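Local coordinates for vacuolar-sorting protein BRO1 (Saccharomyces cerevisiae, PDB 1ZB1) that sorts cargo into intralumenal vesicles of multivesicular bodies and recruits the DOA4 deubiquitinase to endosomes, its Bro1 domain possibly binding SNF7, at residues Y9-L13 against K243-V248; P65-S69 against I132-I136; Y100-Y104 against P170-L174; F159-E164 against T179-A183. One frame throughout, in Å; residues are numbered along the deposited sequence.

Interaction 1 of 4, residues Y9-L13 against K243-V248; sequences YLFDL and KWKTTV
Two waters hold the OH of Tyr-9 and bridge it to helix 242-269. The first, 2.8 Å from Tyr-9 OH, donates a hydrogen bond to Lys-243 O and also meets Thr-247 OG1; the second accepts from Lys-243 NZ at 2.8 Å. Here the extended N-terminal segment of the Bro1 domain, a mostly helical fold with tetratricopeptide-like parts, passes across the start of helix 242-269. Next to the waters sits a face-to-face stack: the Phe-11 ring lies flat on the five-membered ring of Trp-244, planes only 13° apart, and Trp-244 CD1 sits over the centre of the Phe-11 ring, 3.4 Å from Phe-11 CD1. With CG anti to its carbonyl carbon (chi1 -68°), Phe-11 brings its ring over the indole. The far rim of the Phe-11 ring meets the helix itself: Val-248 CG2 lies in its plane, 3.8 Å from Phe-11 CE2, and the Thr-247 methyl is shared between Phe-11 CE1 and Tyr-9 CD2. Farther along, Leu-13 CD2 reaches the six-membered ring, 3.4 Å from Trp-244 CH2. Elsewhere the N-terminal chain is tied by Phe-11 N to Glu-189 and by Tyr-9 O to Lys-251, while Phe-300 meets the Tyr-9 ring edge-to-face. The indole N-H of buried Trp-244 is satisfied by a third water, in the ring plane and 2.8 Å from Trp-244 NE1, which also accepts from Asp-12 N.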
loop_
_atom_site.group_PDB
_atom_site.type_symbol
_atom_site.label_atom_id
_atom_site.label_comp_id
_atom_site.label_asym_id
_atom_site.label_seq_id
_atom_site.Cartn_x
_atom_site.Cartn_y
_atom_site.Cartn_z
ATOM N N TYR A 9 0.646 13.276 2.058
ATOM C CA TYR A 9 1.589 12.707 3.010
ATOM C C TYR A 9 1.569 11.183 2.844
ATOM O O TYR A 9 0.609 10.528 3.253
ATOM C CB TYR A 9 1.169 13.067 4.434
ATOM C CG TYR A 9 2.156 12.638 5.493
ATOM C CD1 TYR A 9 3.119 13.524 5.969
ATOM C CD2 TYR A 9 2.134 11.343 6.012
ATOM C CE1 TYR A 9 4.041 13.133 6.942
ATOM C CE2 TYR A 9 3.052 10.942 6.986
ATOM C CZ TYR A 9 3.999 11.843 7.445
ATOM O OH TYR A 9 4.900 11.467 8.410
ATOM N N LEU A 10 2.619 10.627 2.250
ATOM C CA LEU A 10 2.698 9.183 2.029
ATOM C C LEU A 10 3.707 8.499 2.955
ATOM O O LEU A 10 4.826 8.987 3.135
ATOM C CB LEU A 10 3.076 8.897 0.570
ATOM C CG LEU A 10 2.120 9.472 -0.484
ATOM C CD1 LEU A 10 2.638 9.143 -1.876
ATOM C CD2 LEU A 10 0.725 8.907 -0.282
ATOM N N PHE A 11 3.304 7.375 3.541
ATOM C CA PHE A 11 4.178 6.622 4.436
ATOM C C PHE A 11 5.315 5.997 3.636
ATOM O O PHE A 11 5.108 5.503 2.527
ATOM C CB PHE A 11 3.401 5.512 5.162
ATOM C CG PHE A 11 2.394 6.018 6.163
ATOM C CD1 PHE A 11 2.490 7.305 6.691
ATOM C CD2 PHE A 11 1.361 5.189 6.602
ATOM C CE1 PHE A 11 1.571 7.763 7.642
ATOM C CE2 PHE A 11 0.436 5.634 7.552
ATOM C CZ PHE A 11 0.544 6.928 8.072
ATOM N N ASP A 12 6.514 6.018 4.202
ATOM C CA ASP A 12 7.681 5.455 3.527
ATOM C C ASP A 12 7.896 4.016 3.997
ATOM O O ASP A 12 8.353 3.785 5.121
ATOM C CB ASP A 12 8.915 6.301 3.842
ATOM C CG ASP A 12 10.009 6.136 2.812
ATOM O OD1 ASP A 12 9.802 6.564 1.652
ATOM O OD2 ASP A 12 11.075 5.575 3.156
ATOM N N LEU A 13 7.556 3.052 3.145
ATOM C CA LEU A 13 7.717 1.641 3.495
ATOM C C LEU A 13 9.168 1.183 3.303
ATOM O O LEU A 13 9.923 1.772 2.522
ATOM C CB LEU A 13 6.757 0.776 2.664
ATOM C CG LEU A 13 5.266 1.130 2.805
ATOM C CD1 LEU A 13 4.417 0.126 2.045
ATOM C CD2 LEU A 13 4.865 1.131 4.271
ATOM N N LYS A 243 5.455 6.611 14.197
ATOM C CA LYS A 243 4.845 7.846 13.702
ATOM C C LYS A 243 3.535 7.658 12.932
ATOM O O LYS A 243 2.700 8.563 12.898
ATOM C CB LYS A 243 5.831 8.588 12.797
ATOM C CG LYS A 243 7.024 9.186 13.513
ATOM C CD LYS A 243 8.049 9.710 12.514
ATOM C CE LYS A 243 7.424 10.684 11.526
ATOM N NZ LYS A 243 8.409 11.168 10.519
ATOM N N TRP A 244 3.355 6.494 12.314
ATOM C CA TRP A 244 2.152 6.229 11.525
ATOM C C TRP A 244 0.844 6.240 12.306
ATOM O O TRP A 244 -0.193 6.669 11.790
ATOM C CB TRP A 244 2.265 4.880 10.801
ATOM C CG TRP A 244 3.385 4.791 9.813
ATOM C CD1 TRP A 244 4.133 5.822 9.315
ATOM C CD2 TRP A 244 3.858 3.604 9.167
ATOM N NE1 TRP A 244 5.041 5.348 8.397
ATOM C CE2 TRP A 244 4.893 3.989 8.286
ATOM C CE3 TRP A 244 3.506 2.250 9.246
ATOM C CZ2 TRP A 244 5.581 3.071 7.487
ATOM C CZ3 TRP A 244 4.190 1.333 8.453
ATOM C CH2 TRP A 244 5.217 1.750 7.584
ATOM N N LYS A 245 0.881 5.762 13.542
ATOM C CA LYS A 245 -0.332 5.695 14.346
ATOM C C LYS A 245 -1.063 7.033 14.488
ATOM O O LYS A 245 -2.272 7.112 14.270
ATOM C CB LYS A 245 -0.005 5.134 15.731
ATOM C CG LYS A 245 -1.221 4.671 16.515
ATOM C CD LYS A 245 -0.815 4.043 17.838
ATOM C CE LYS A 245 -2.009 3.428 18.541
ATOM N NZ LYS A 245 -3.074 4.441 18.766
ATOM N N THR A 246 -0.334 8.086 14.843
ATOM C CA THR A 246 -0.960 9.388 15.030
ATOM C C THR A 246 -1.493 9.992 13.735
ATOM O O THR A 246 -2.539 10.637 13.731
ATOM C CB THR A 246 0.013 10.388 15.696
ATOM O OG1 THR A 246 1.144 10.609 14.844
ATOM C CG2 THR A 246 0.502 9.834 17.026
ATOM N N THR A 247 -0.785 9.771 12.633
ATOM C CA THR A 247 -1.213 10.315 11.347
ATOM C C THR A 247 -2.464 9.623 10.795
ATOM O O THR A 247 -3.307 10.258 10.161
ATOM C CB THR A 247 -0.060 10.241 10.332
ATOM O OG1 THR A 247 0.991 11.112 10.767
ATOM C CG2 THR A 247 -0.520 10.666 8.946
ATOM N N VAL A 248 -2.588 8.325 11.043
ATOM C CA VAL A 248 -3.749 7.577 10.585
ATOM C C VAL A 248 -4.981 8.094 11.331
ATOM O O VAL A 248 -6.046 8.305 10.742
ATOM C CB VAL A 248 -3.564 6.058 10.848
ATOM C CG1 VAL A 248 -4.899 5.334 10.733
ATOM C CG2 VAL A 248 -2.569 5.477 9.843
HETATM O O HOH W 1 3.265 10.105 10.284
HETATM O O HOH W 2 6.954 12.894 8.803
HETATM O O HOH W 3 6.839 6.979 6.908
#

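Interaction 2 of 4, residues P65-S69 against I132-I136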
loop_
_atom_site.group_PDB
_atom_site.type_symbol
_atom_site.label_atom_id
_atom_site.label_comp_id
_atom_site.label_asym_id
_atom_site.label_seq_id
_atom_site.Cartn_x
_atom_site.Cartn_y
_atom_site.Cartn_z
ATOM N N PRO A 65 13.638 3.022 -9.096
ATOM C CA PRO A 65 12.369 2.327 -8.838
ATOM C C PRO A 65 11.696 1.526 -9.954
ATOM O O PRO A 65 11.445 0.331 -9.780
ATOM C CB PRO A 65 11.478 3.434 -8.291
ATOM C CG PRO A 65 12.454 4.263 -7.508
ATOM C CD PRO A 65 13.634 4.359 -8.475
ATOM N N SER A 66 11.392 2.152 -11.092
ATOM C CA SER A 66 10.729 1.403 -12.158
ATOM C C SER A 66 11.581 0.272 -12.721
ATOM O O SER A 66 11.064 -0.812 -13.018
ATOM C CB SER A 66 10.275 2.336 -13.280
ATOM O OG SER A 66 9.153 3.093 -12.846
ATOM N N SER A 67 12.881 0.516 -12.845
ATOM C CA SER A 67 13.809 -0.486 -13.355
ATOM C C SER A 67 14.000 -1.598 -12.309
ATOM O O SER A 67 14.067 -2.781 -12.651
ATOM C CB SER A 67 15.152 0.174 -13.693
ATOM O OG SER A 67 16.038 -0.732 -14.337
ATOM N N LEU A 68 14.088 -1.211 -11.038
ATOM C CA LEU A 68 14.245 -2.170 -9.937
ATOM C C LEU A 68 13.011 -3.082 -9.887
ATOM O O LEU A 68 13.124 -4.292 -9.684
ATOM C CB LEU A 68 14.388 -1.420 -8.605
ATOM C CG LEU A 68 14.639 -2.286 -7.360
ATOM C CD1 LEU A 68 16.018 -2.951 -7.457
ATOM C CD2 LEU A 68 14.571 -1.415 -6.115
ATOM N N SER A 69 11.839 -2.485 -10.079
ATOM C CA SER A 69 10.563 -3.212 -10.090
ATOM C C SER A 69 10.577 -4.272 -11.198
ATOM O O SER A 69 10.230 -5.445 -10.985
ATOM C CB SER A 69 9.417 -2.217 -10.325
ATOM O OG SER A 69 8.174 -2.871 -10.506
ATOM N N ILE A 132 8.135 -1.499 -3.693
ATOM C CA ILE A 132 8.636 -0.737 -4.830
ATOM C C ILE A 132 7.499 0.004 -5.547
ATOM O O ILE A 132 7.692 1.114 -6.041
ATOM C CB ILE A 132 9.415 -1.650 -5.804
ATOM C CG1 ILE A 132 10.679 -2.170 -5.103
ATOM C CG2 ILE A 132 9.812 -0.868 -7.061
ATOM C CD1 ILE A 132 11.434 -3.237 -5.872
ATOM N N PHE A 133 6.310 -0.590 -5.599
ATOM C CA PHE A 133 5.194 0.103 -6.228
ATOM C C PHE A 133 4.891 1.388 -5.438
ATOM O O PHE A 133 4.554 2.408 -6.031
ATOM C CB PHE A 133 3.936 -0.779 -6.286
ATOM C CG PHE A 133 3.891 -1.716 -7.472
ATOM C CD1 PHE A 133 4.035 -1.228 -8.779
ATOM C CD2 PHE A 133 3.665 -3.078 -7.288
ATOM C CE1 PHE A 133 3.953 -2.081 -9.876
ATOM C CE2 PHE A 133 3.579 -3.950 -8.385
ATOM C CZ PHE A 133 3.723 -3.450 -9.681
ATOM N N THR A 134 5.011 1.351 -4.109
ATOM C CA THR A 134 4.753 2.565 -3.330
ATOM C C THR A 134 5.869 3.589 -3.546
ATOM O O THR A 134 5.637 4.800 -3.452
ATOM C CB THR A 134 4.593 2.285 -1.801
ATOM O OG1 THR A 134 5.859 1.936 -1.223
ATOM C CG2 THR A 134 3.594 1.148 -1.571
ATOM N N GLN A 135 7.076 3.120 -3.849
ATOM C CA GLN A 135 8.187 4.042 -4.091
ATOM C C GLN A 135 8.015 4.729 -5.447
ATOM O O GLN A 135 8.368 5.901 -5.609
ATOM C CB GLN A 135 9.524 3.300 -4.030
ATOM C CG GLN A 135 9.793 2.661 -2.664
ATOM C CD GLN A 135 11.112 1.915 -2.601
ATOM O OE1 GLN A 135 11.504 1.241 -3.551
ATOM N NE2 GLN A 135 11.796 2.016 -1.464
ATOM N N ILE A 136 7.460 4.005 -6.415
ATOM C CA ILE A 136 7.230 4.579 -7.734
ATOM C C ILE A 136 6.154 5.658 -7.581
ATOM O O ILE A 136 6.266 6.740 -8.155
ATOM C CB ILE A 136 6.772 3.490 -8.755
ATOM C CG1 ILE A 136 7.911 2.487 -8.992
ATOM C CG2 ILE A 136 6.376 4.144 -10.089
ATOM C CD1 ILE A 136 7.526 1.281 -9.865
#
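Segments 65-69 and 132-136, each part of a longer helix, run nearly antiparallel, their N-to-C directions 157° apart and their short axes 9.2 Å apart at closest approach. Pro-65 CA lies 5.7 Å from Ile-136 CA and Ser-69 CA 6.1 Å from Ile-132 CA, so a first turn faces a turn near the other helix's C-terminal end. Two isoleucines, one turn apart, do most of the touching. Ile-132 splits its branches: CG2 rests on the backbone, 3.4 Å from Pro-65 O, and on Ser-69 CB at 3.6 Å, while CD1 meets Leu-68 CD2 at 3.6 Å. Leu-68 reaches it with CG anti to its backbone N (chi1 -177°), and the two side chains meet at about a right angle. That same Pro-65 O is the acceptor for Ser-69 N in the first turn of helix 65-86. In the Bro1 domain this helix and helix 118-139 form an antiparallel pair whose connection includes the small hairpin of strands 97-100 and 112-115. Ile-136 works from the other turn: its CG1 packs 3.8 Å from Pro-65 CB, and its CD1 settles beside Ser-66 OG and close to Ser-69 CB. Leu-63 and Leu-15, both from loops, adjoin Leu-68 and Ile-132. Phe-133 starts away from helix 65-86, but its ring swings back, CE1 4.3 Å from Ser-69 OG, and also packs on Asn-151 and Lys-154 of helix 146-165.

Interaction 3 of 4, residues Y100-Y104 against P170-L174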
loop_
_atom_site.group_PDB
_atom_site.type_symbol
_atom_site.label_atom_id
_atom_site.label_comp_id
_atom_site.label_asym_id
_atom_site.label_seq_id
_atom_site.Cartn_x
_atom_site.Cartn_y
_atom_site.Cartn_z
ATOM N N TYR A 100 16.601 -10.589 5.470
ATOM C CA TYR A 100 16.554 -9.814 6.707
ATOM C C TYR A 100 15.182 -9.161 6.878
ATOM O O TYR A 100 14.512 -8.830 5.897
ATOM C CB TYR A 100 17.601 -8.688 6.685
ATOM C CG TYR A 100 19.047 -9.124 6.773
ATOM C CD1 TYR A 100 19.724 -9.624 5.657
ATOM C CD2 TYR A 100 19.752 -9.005 7.975
ATOM C CE1 TYR A 100 21.075 -9.991 5.737
ATOM C CE2 TYR A 100 21.095 -9.370 8.065
ATOM C CZ TYR A 100 21.749 -9.856 6.948
ATOM O OH TYR A 100 23.076 -10.190 7.045
ATOM N N ASP A 101 14.764 -8.963 8.121
ATOM C CA ASP A 101 13.492 -8.299 8.374
ATOM C C ASP A 101 13.660 -6.815 8.008
ATOM O O ASP A 101 14.741 -6.249 8.196
ATOM C CB ASP A 101 13.109 -8.392 9.855
ATOM C CG ASP A 101 12.561 -9.751 10.244
ATOM O OD1 ASP A 101 12.326 -10.592 9.352
ATOM O OD2 ASP A 101 12.351 -9.964 11.454
ATOM N N ALA A 102 12.598 -6.193 7.498
ATOM C CA ALA A 102 12.649 -4.773 7.144
ATOM C C ALA A 102 13.037 -3.964 8.382
ATOM O O ALA A 102 12.578 -4.252 9.490
ATOM C CB ALA A 102 11.288 -4.305 6.611
ATOM N N GLU A 103 13.879 -2.953 8.196
ATOM C CA GLU A 103 14.338 -2.136 9.315
ATOM C C GLU A 103 13.600 -0.808 9.467
ATOM O O GLU A 103 13.889 0.151 8.756
ATOM C CB GLU A 103 15.841 -1.876 9.182
ATOM C CG GLU A 103 16.683 -3.123 9.362
ATOM C CD GLU A 103 18.171 -2.879 9.183
ATOM O OE1 GLU A 103 18.958 -3.770 9.561
ATOM O OE2 GLU A 103 18.555 -1.808 8.662
ATOM N N TYR A 104 12.647 -0.754 10.392
ATOM C CA TYR A 104 11.901 0.481 10.620
ATOM C C TYR A 104 12.534 1.264 11.764
ATOM O O TYR A 104 13.279 2.220 11.548
ATOM C CB TYR A 104 10.439 0.190 10.970
ATOM C CG TYR A 104 9.656 -0.544 9.906
ATOM C CD1 TYR A 104 9.462 -1.916 9.989
ATOM C CD2 TYR A 104 9.096 0.139 8.822
ATOM C CE1 TYR A 104 8.729 -2.598 9.030
ATOM C CE2 TYR A 104 8.358 -0.537 7.848
ATOM C CZ TYR A 104 8.181 -1.908 7.964
ATOM O OH TYR A 104 7.451 -2.601 7.027
ATOM N N PRO A 170 8.704 -17.260 8.484
ATOM C CA PRO A 170 9.529 -17.074 9.680
ATOM C C PRO A 170 9.729 -15.577 9.963
ATOM O O PRO A 170 10.122 -15.194 11.063
ATOM C CB PRO A 170 10.835 -17.765 9.305
ATOM C CG PRO A 170 10.924 -17.518 7.813
ATOM C CD PRO A 170 9.501 -17.801 7.367
ATOM N N SER A 171 9.452 -14.734 8.966
ATOM C CA SER A 171 9.621 -13.287 9.118
ATOM C C SER A 171 8.363 -12.543 9.555
ATOM O O SER A 171 7.268 -12.783 9.035
ATOM C CB SER A 171 10.111 -12.661 7.802
ATOM O OG SER A 171 10.145 -11.246 7.924
ATOM N N VAL A 172 8.537 -11.614 10.489
ATOM C CA VAL A 172 7.433 -10.810 10.999
ATOM C C VAL A 172 6.779 -9.990 9.887
ATOM O O VAL A 172 5.578 -9.710 9.932
ATOM C CB VAL A 172 7.915 -9.856 12.130
ATOM C CG1 VAL A 172 9.029 -8.949 11.628
ATOM C CG2 VAL A 172 6.750 -9.021 12.643
ATOM N N ASP A 173 7.573 -9.611 8.887
ATOM C CA ASP A 173 7.075 -8.824 7.760
ATOM C C ASP A 173 6.002 -9.559 6.971
ATOM O O ASP A 173 5.116 -8.935 6.388
ATOM C CB ASP A 173 8.212 -8.502 6.780
ATOM C CG ASP A 173 9.271 -7.613 7.379
ATOM O OD1 ASP A 173 10.475 -7.896 7.163
ATOM O OD2 ASP A 173 8.903 -6.631 8.057
ATOM N N LEU A 174 6.095 -10.886 6.931
ATOM C CA LEU A 174 5.143 -11.665 6.154
ATOM C C LEU A 174 4.015 -12.297 6.951
ATOM O O LEU A 174 3.310 -13.176 6.450
ATOM C CB LEU A 174 5.883 -12.733 5.334
ATOM C CG LEU A 174 6.632 -12.217 4.090
ATOM C CD1 LEU A 174 5.638 -11.618 3.081
ATOM C CD2 LEU A 174 7.646 -11.171 4.508
HETATM O O HOH W 4 10.996 -11.924 12.535
HETATM O O HOH W 5 10.200 -5.738 10.293
#
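Asp-101 and Ser-171 meet through a short bond: Ser-171 OG donates to Asp-101 OD1 at 2.7 Å, arriving from above the carboxylate, 46° out of its plane. The same Ser-171 OG accepts from Asp-173 N at 3.2 Å, closing an ST turn. Asp-101 OD2 accepts a hydrogen bond from a water 2.6 Å away, and that water in turn accepts from Val-172 N.

The second carboxylate, Asp-173, holds the backbone of the facing segment. Ala-102 N gives an almost straight bond (168°) to the syn lone pair of Asp-173 OD1, 2.7 Å away. A water bridges Asp-173 OD2 (2.7 Å) and Ala-102 O (2.9 Å), donating to both. Lys-16 NZ makes a salt bridge with Asp-173 OD1 and hydrogen bonds with Ser-171 OG and Tyr-100 O; its charge probably eases the nearness of the two carboxylates, with Asp-101 OD1 3.9 Å from Asp-173 OD1. Tyr-239 OH bonds to both Asp-173 OD2 and Tyr-104 OH.

In the Bro1 domain the contact thus joins the loop of the small β-hairpin, between strands 97-100 and 112-115, to the loop linking helices 146-165 and 176-198, with Phe-127 of helix 118-139 against Asp-173.

Interaction 4 of 4, residues F159-E164 against T179-A183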
loop_
_atom_site.group_PDB
_atom_site.type_symbol
_atom_site.label_atom_id
_atom_site.label_comp_id
_atom_site.label_asym_id
_atom_site.label_seq_id
_atom_site.Cartn_x
_atom_site.Cartn_y
_atom_site.Cartn_z
ATOM N N PHE A 159 0.186 -6.731 -1.558
ATOM C CA PHE A 159 0.133 -7.017 -0.118
ATOM C C PHE A 159 -1.057 -7.901 0.246
ATOM O O PHE A 159 -0.978 -8.729 1.160
ATOM C CB PHE A 159 0.067 -5.722 0.691
ATOM C CG PHE A 159 1.387 -5.009 0.800
ATOM C CD1 PHE A 159 2.514 -5.680 1.287
ATOM C CD2 PHE A 159 1.501 -3.662 0.457
ATOM C CE1 PHE A 159 3.734 -5.023 1.436
ATOM C CE2 PHE A 159 2.721 -2.991 0.604
ATOM C CZ PHE A 159 3.842 -3.677 1.097
ATOM N N GLU A 160 -2.158 -7.713 -0.471
ATOM C CA GLU A 160 -3.368 -8.493 -0.251
ATOM C C GLU A 160 -3.105 -9.963 -0.587
ATOM O O GLU A 160 -3.471 -10.857 0.177
ATOM C CB GLU A 160 -4.501 -7.941 -1.124
ATOM C CG GLU A 160 -5.786 -8.747 -1.076
ATOM C CD GLU A 160 -6.905 -8.086 -1.860
ATOM O OE1 GLU A 160 -6.768 -7.938 -3.095
ATOM O OE2 GLU A 160 -7.920 -7.710 -1.235
ATOM N N TYR A 161 -2.468 -10.204 -1.729
ATOM C CA TYR A 161 -2.145 -11.566 -2.163
ATOM C C TYR A 161 -1.218 -12.233 -1.152
ATOM O O TYR A 161 -1.360 -13.421 -0.844
ATOM C CB TYR A 161 -1.466 -11.542 -3.535
ATOM C CG TYR A 161 -1.105 -12.915 -4.069
ATOM C CD1 TYR A 161 -2.003 -13.634 -4.858
ATOM C CD2 TYR A 161 0.132 -13.496 -3.777
ATOM C CE1 TYR A 161 -1.678 -14.896 -5.349
ATOM C CE2 TYR A 161 0.466 -14.760 -4.258
ATOM C CZ TYR A 161 -0.445 -15.453 -5.047
ATOM O OH TYR A 161 -0.117 -16.692 -5.551
ATOM N N LEU A 162 -0.257 -11.467 -0.648
ATOM C CA LEU A 162 0.676 -11.976 0.347
ATOM C C LEU A 162 -0.050 -12.405 1.635
ATOM O O LEU A 162 0.222 -13.478 2.187
ATOM C CB LEU A 162 1.714 -10.897 0.685
ATOM C CG LEU A 162 2.827 -10.664 -0.353
ATOM C CD1 LEU A 162 3.577 -9.387 -0.006
ATOM C CD2 LEU A 162 3.788 -11.856 -0.376
ATOM N N SER A 163 -0.970 -11.575 2.114
ATOM C CA SER A 163 -1.676 -11.906 3.352
ATOM C C SER A 163 -2.580 -13.120 3.204
ATOM O O SER A 163 -2.767 -13.877 4.155
ATOM C CB SER A 163 -2.506 -10.715 3.844
ATOM O OG SER A 163 -3.623 -10.496 3.008
ATOM N N GLU A 164 -3.133 -13.314 2.013
ATOM C CA GLU A 164 -4.027 -14.447 1.786
ATOM C C GLU A 164 -3.344 -15.726 1.304
ATOM O O GLU A 164 -3.943 -16.802 1.366
ATOM C CB GLU A 164 -5.114 -14.058 0.778
ATOM C CG GLU A 164 -5.861 -12.788 1.135
ATOM C CD GLU A 164 -6.989 -12.477 0.169
ATOM O OE1 GLU A 164 -6.824 -12.714 -1.046
ATOM O OE2 GLU A 164 -8.040 -11.981 0.625
ATOM N N THR A 179 0.761 -7.915 6.610
ATOM C CA THR A 179 0.658 -7.611 5.188
ATOM C C THR A 179 -0.747 -7.077 4.899
ATOM O O THR A 179 -0.948 -6.293 3.970
ATOM C CB THR A 179 0.963 -8.846 4.309
ATOM O OG1 THR A 179 0.339 -10.011 4.863
ATOM C CG2 THR A 179 2.481 -9.053 4.212
ATOM N N ARG A 180 -1.722 -7.489 5.706
ATOM C CA ARG A 180 -3.090 -6.999 5.535
ATOM C C ARG A 180 -3.093 -5.503 5.902
ATOM O O ARG A 180 -3.724 -4.673 5.230
ATOM C CB ARG A 180 -4.045 -7.764 6.458
ATOM C CG ARG A 180 -5.497 -7.311 6.394
ATOM C CD ARG A 180 -6.327 -8.259 5.544
ATOM N NE ARG A 180 -6.389 -7.848 4.147
ATOM C CZ ARG A 180 -6.720 -8.653 3.144
ATOM N NH1 ARG A 180 -7.015 -9.926 3.373
ATOM N NH2 ARG A 180 -6.769 -8.179 1.908
ATOM N N PHE A 181 -2.379 -5.172 6.974
ATOM C CA PHE A 181 -2.265 -3.790 7.438
ATOM C C PHE A 181 -1.636 -2.956 6.323
ATOM O O PHE A 181 -2.135 -1.887 5.974
ATOM C CB PHE A 181 -1.401 -3.741 8.713
ATOM C CG PHE A 181 -1.007 -2.352 9.149
ATOM C CD1 PHE A 181 -1.972 -1.410 9.505
ATOM C CD2 PHE A 181 0.338 -1.988 9.212
ATOM C CE1 PHE A 181 -1.604 -0.127 9.916
ATOM C CE2 PHE A 181 0.719 -0.707 9.620
ATOM C CZ PHE A 181 -0.257 0.226 9.973
ATOM N N LEU A 182 -0.538 -3.450 5.763
ATOM C CA LEU A 182 0.134 -2.736 4.682
ATOM C C LEU A 182 -0.802 -2.548 3.477
ATOM O O LEU A 182 -0.797 -1.492 2.831
ATOM C CB LEU A 182 1.406 -3.492 4.278
ATOM C CG LEU A 182 2.760 -2.968 4.783
ATOM C CD1 LEU A 182 2.591 -2.081 5.997
ATOM C CD2 LEU A 182 3.686 -4.142 5.072
ATOM N N ALA A 183 -1.601 -3.566 3.176
ATOM C CA ALA A 183 -2.545 -3.477 2.058
ATOM C C ALA A 183 -3.584 -2.383 2.334
ATOM O O ALA A 183 -3.930 -1.606 1.443
ATOM C CB ALA A 183 -3.247 -4.817 1.850
HETATM O O HOH W 6 1.676 -12.399 4.264
#
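Apolar packing centres on Phe-159: Leu-182 CB stands almost on the ring normal, a CH-pi contact 3.6 Å from the Phe-159 centroid. Beyond it Leu-182 CD2 reaches Phe-159 CE1 at 3.7 Å, and Ala-183 CB fits against Phe-159 CB. The short axes pass 7.9 Å apart with directions 159° apart, a close antiparallel pair of consecutive helices of the Bro1 domain.

Charges gather round Arg-180, whose side chain bends at chi2 and chi3 to bring its guanidinium back toward the partner helix. Both acidic neighbours give rather long salt bridges, Glu-160 OE2 to Arg-180 NH2 at 3.4 Å and Glu-164 OE2 to Arg-180 NH1 at 3.6 Å, with the carboxylates turned about 80° to the guanidinium. Glu-164 OE2 lies in the guanidinium plane, whereas Ser-163 OG sits over one face without bonding to it.

Hydroxyls settle the rest. With OG between its backbone N and carbonyl carbon (chi1 71°), Ser-163 donates to Glu-160 O at 2.9 Å, which also accepts from Glu-164 N. Thr-179 OG1 is pressed 3.1 Å from Ser-163 CB, and a water 2.8 Å from Thr-179 OG1 donates weakly to Leu-162 O.

Helices 146-165 and 176-198 are consecutive; helix 118-139 packs against them through Leu-126 on Leu-162, Phe-127 on Leu-182 and Ala-130 on Phe-159, while Phe-181 faces helix 208-230.

Interaction 1 closes the longest loop of the four along the chain, and the other three lie nested inside it. Leu-13 is its go-between: CD1 touches Thr-134 CG2 of interaction 2 at 3.8 Å and Phe-159 CE2 of interaction 4 at 3.8 Å. Trp-244 CH2 likewise meets Tyr-104 CE2 of interaction 3 at 3.9 Å. Interaction 3 uses the loop between helices 146-165 and 176-198, and interaction 4 pairs the helices themselves; their centres are 14 Å apart, and Asp-173 O lies 3.4 Å from Thr-179 CG2. Interactions 2 and 3 do not touch, their nearest atoms being about 10 Å apart. All four lie within the Bro1 domain.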